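Dihydroxyacetone kinase (Citrobacter freundii, PDB 1UN8) phosphorylates dihydroxyacetone to dihydroxyacetone phosphate with ATP, using magnesium or calcium, as a homodimer in glycerol fermentation. Local coordinates at residues R9-I17 with A77-S85. Numbering follows the deposited sequence.
Sequences RTHLVSDVI and AVCGDVFAS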
loop_
_atom_site.group_PDB
_atom_site.type_symbol
_atom_site.label_atom_id
_atom_site.label_comp_id
_atom_site.label_asym_id
_atom_site.label_seq_id
_atom_site.Cartn_x
_atom_site.Cartn_y
_atom_site.Cartn_z
ATOM N N ARG A 9 3.036 19.039 -12.310
ATOM C CA ARG A 9 3.124 19.254 -10.874
ATOM C C ARG A 9 1.949 20.065 -10.342
ATOM O O ARG A 9 1.361 19.707 -9.321
ATOM C CB ARG A 9 4.428 19.964 -10.495
ATOM C CG ARG A 9 4.546 20.261 -8.998
ATOM C CD ARG A 9 4.528 18.977 -8.178
ATOM N NE ARG A 9 4.592 19.225 -6.740
ATOM C CZ ARG A 9 3.555 19.614 -6.000
ATOM N NH1 ARG A 9 2.371 19.793 -6.562
ATOM N NH2 ARG A 9 3.700 19.829 -4.697
ATOM N N THR A 10 1.602 21.149 -11.034
ATOM C CA THR A 10 0.509 22.005 -10.587
ATOM C C THR A 10 -0.865 21.342 -10.598
ATOM O O THR A 10 -1.773 21.815 -9.915
ATOM C CB THR A 10 0.424 23.344 -11.399
ATOM O OG1 THR A 10 0.089 23.076 -12.766
ATOM C CG2 THR A 10 1.753 24.086 -11.346
ATOM N N HIS A 11 -1.026 20.250 -11.345
ATOM C CA HIS A 11 -2.321 19.549 -11.398
ATOM C C HIS A 11 -2.350 18.296 -10.520
ATOM O O HIS A 11 -3.374 17.604 -10.442
ATOM C CB HIS A 11 -2.653 19.155 -12.840
ATOM C CG HIS A 11 -2.868 20.325 -13.755
ATOM N ND1 HIS A 11 -3.052 20.183 -15.116
ATOM C CD2 HIS A 11 -2.930 21.656 -13.505
ATOM C CE1 HIS A 11 -3.216 21.376 -15.662
ATOM N NE2 HIS A 11 -3.148 22.285 -14.706
ATOM N N LEU A 12 -1.224 18.023 -9.864
ATOM C CA LEU A 12 -1.042 16.850 -9.008
ATOM C C LEU A 12 -2.241 16.538 -8.119
ATOM O O LEU A 12 -2.895 15.495 -8.286
ATOM C CB LEU A 12 0.216 17.049 -8.143
ATOM C CG LEU A 12 0.943 15.965 -7.316
ATOM C CD1 LEU A 12 -0.024 14.918 -6.788
ATOM C CD2 LEU A 12 2.008 15.322 -8.159
ATOM N N VAL A 13 -2.522 17.423 -7.166
ATOM C CA VAL A 13 -3.635 17.204 -6.250
ATOM C C VAL A 13 -4.959 17.042 -6.984
ATOM O O VAL A 13 -5.760 16.167 -6.642
ATOM C CB VAL A 13 -3.763 18.352 -5.241
ATOM C CG1 VAL A 13 -5.051 18.197 -4.441
ATOM C CG2 VAL A 13 -2.556 18.357 -4.314
ATOM N N SER A 14 -5.192 17.878 -7.994
ATOM C CA SER A 14 -6.428 17.778 -8.753
ATOM C C SER A 14 -6.544 16.407 -9.413
ATOM O O SER A 14 -7.617 15.791 -9.409
ATOM C CB SER A 14 -6.489 18.851 -9.830
ATOM O OG SER A 14 -7.702 18.734 -10.555
ATOM N N ASP A 15 -5.449 15.918 -9.983
ATOM C CA ASP A 15 -5.498 14.607 -10.611
ATOM C C ASP A 15 -5.811 13.497 -9.587
ATOM O O ASP A 15 -6.535 12.536 -9.892
ATOM C CB ASP A 15 -4.179 14.319 -11.346
ATOM C CG ASP A 15 -3.946 15.270 -12.528
ATOM O OD1 ASP A 15 -4.938 15.723 -13.135
ATOM O OD2 ASP A 15 -2.773 15.550 -12.864
ATOM N N VAL A 16 -5.283 13.630 -8.370
ATOM C CA VAL A 16 -5.532 12.642 -7.323
ATOM C C VAL A 16 -7.025 12.609 -7.020
ATOM O O VAL A 16 -7.623 11.551 -6.873
ATOM C CB VAL A 16 -4.746 12.986 -6.012
ATOM C CG1 VAL A 16 -5.277 12.175 -4.840
ATOM C CG2 VAL A 16 -3.274 12.698 -6.202
ATOM N N ILE A 17 -7.626 13.787 -6.921
ATOM C CA ILE A 17 -9.052 13.911 -6.636
ATOM C C ILE A 17 -9.879 13.207 -7.739
ATOM O O ILE A 17 -10.764 12.389 -7.442
ATOM C CB ILE A 17 -9.459 15.409 -6.533
ATOM C CG1 ILE A 17 -8.701 16.080 -5.364
ATOM C CG2 ILE A 17 -10.998 15.513 -6.434
ATOM C CD1 ILE A 17 -9.546 16.714 -4.315
ATOM N N ALA A 77 -14.126 17.695 2.295
ATOM C CA ALA A 77 -12.705 17.725 2.638
ATOM C C ALA A 77 -12.052 18.824 1.816
ATOM O O ALA A 77 -12.292 18.937 0.612
ATOM C CB ALA A 77 -12.042 16.358 2.341
ATOM N N VAL A 78 -11.236 19.646 2.466
ATOM C CA VAL A 78 -10.571 20.726 1.759
ATOM C C VAL A 78 -9.131 20.267 1.544
ATOM O O VAL A 78 -8.373 20.106 2.508
ATOM C CB VAL A 78 -10.598 22.025 2.589
ATOM C CG1 VAL A 78 -10.464 23.231 1.675
ATOM C CG2 VAL A 78 -11.880 22.089 3.419
ATOM N N CYS A 79 -8.776 20.060 0.275
ATOM C CA CYS A 79 -7.459 19.571 -0.119
ATOM C C CYS A 79 -6.443 20.630 -0.536
ATOM O O CYS A 79 -6.632 21.332 -1.540
ATOM C CB CYS A 79 -7.616 18.561 -1.255
ATOM S SG CYS A 79 -8.881 17.301 -0.934
ATOM N N GLY A 80 -5.359 20.733 0.233
ATOM C CA GLY A 80 -4.325 21.688 -0.092
ATOM C C GLY A 80 -3.373 20.973 -1.025
ATOM O O GLY A 80 -3.614 19.822 -1.421
ATOM N N ASP A 81 -2.294 21.641 -1.400
ATOM C CA ASP A 81 -1.319 21.012 -2.275
ATOM C C ASP A 81 -0.596 19.961 -1.418
ATOM O O ASP A 81 -0.875 19.827 -0.215
ATOM C CB ASP A 81 -0.344 22.068 -2.799
ATOM C CG ASP A 81 0.355 21.639 -4.074
ATOM O OD1 ASP A 81 0.795 22.528 -4.830
ATOM O OD2 ASP A 81 0.477 20.424 -4.317
ATOM N N VAL A 82 0.323 19.223 -2.030
ATOM C CA VAL A 82 1.059 18.199 -1.313
ATOM C C VAL A 82 1.741 18.746 -0.067
ATOM O O VAL A 82 2.596 19.631 -0.155
ATOM C CB VAL A 82 2.138 17.560 -2.200
ATOM C CG1 VAL A 82 2.790 16.402 -1.457
ATOM C CG2 VAL A 82 1.528 17.076 -3.498
ATOM N N PHE A 83 1.358 18.214 1.093
ATOM C CA PHE A 83 1.945 18.631 2.362
ATOM C C PHE A 83 1.885 20.129 2.604
ATOM O O PHE A 83 2.737 20.688 3.299
ATOM C CB PHE A 83 3.400 18.173 2.435
ATOM C CG PHE A 83 3.566 16.682 2.515
ATOM C CD1 PHE A 83 4.843 16.114 2.555
ATOM C CD2 PHE A 83 2.456 15.840 2.587
ATOM C CE1 PHE A 83 5.011 14.729 2.671
ATOM C CE2 PHE A 83 2.611 14.459 2.705
ATOM C CZ PHE A 83 3.893 13.902 2.749
ATOM N N ALA A 84 0.873 20.777 2.033
ATOM C CA ALA A 84 0.689 22.222 2.183
ATOM C C ALA A 84 -0.765 22.517 2.524
ATOM O O ALA A 84 -1.678 22.006 1.871
ATOM C CB ALA A 84 1.072 22.923 0.899
ATOM N N SER A 85 -0.979 23.340 3.543
ATOM C CA SER A 85 -2.331 23.687 3.978
ATOM C C SER A 85 -3.177 24.357 2.897
ATOM O O SER A 85 -2.657 25.096 2.052
ATOM C CB SER A 85 -2.277 24.621 5.195
ATOM O OG SER A 85 -1.745 23.976 6.333
HETATM O O HOH W 1 -1.116 19.859 -7.138
#
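Arg9, just ahead of helix 12-22, is joined to Asp81 at the corner after strand 76-80, a compact case of one carboxylate oxygen serving several donors. The guanidinium comes end-on in a salt bridge: Arg9 NH1 reaches the syn lone pair of Asp81 OD2 at 3.0 Å, while Arg9 NH2 meets the same oxygen at 3.3 Å from above the carboxylate plane. Guanidinium and carboxylate planes stand 84° apart. A chi1 of -159° turns the Asp81 carboxylate so that OD2 also accepts a hydrogen bond from Val82 N, at 2.6 Å on its anti side. Water 1 accepts from Val13 N at 2.8 Å and can donate to Asp81 OD2 at 3.3 Å, one of several acceptors competing for its protons, so it may bridge helix and carboxylate.

Among apolar contacts, Leu12 CG packs on Val82 CG2, Val13 CG1 on Cys79 CB, and Ile17 CD1 touches Cys79 SG at 3.5 Å. Val13 CG2 rests on the Gly80 carbonyl oxygen, which Ser59 OG also bonds.

Asp81 begins a type II turn whose Phe83 meets the rings of substrate-binding His61 and catalytic His220. In the mixed sheet of the DhaK domain, strand 76-80 lies between strands 40-43 and 52-59, beside substrate-binding Ser59, while Leu12 packs on Ile271 of the second subunit.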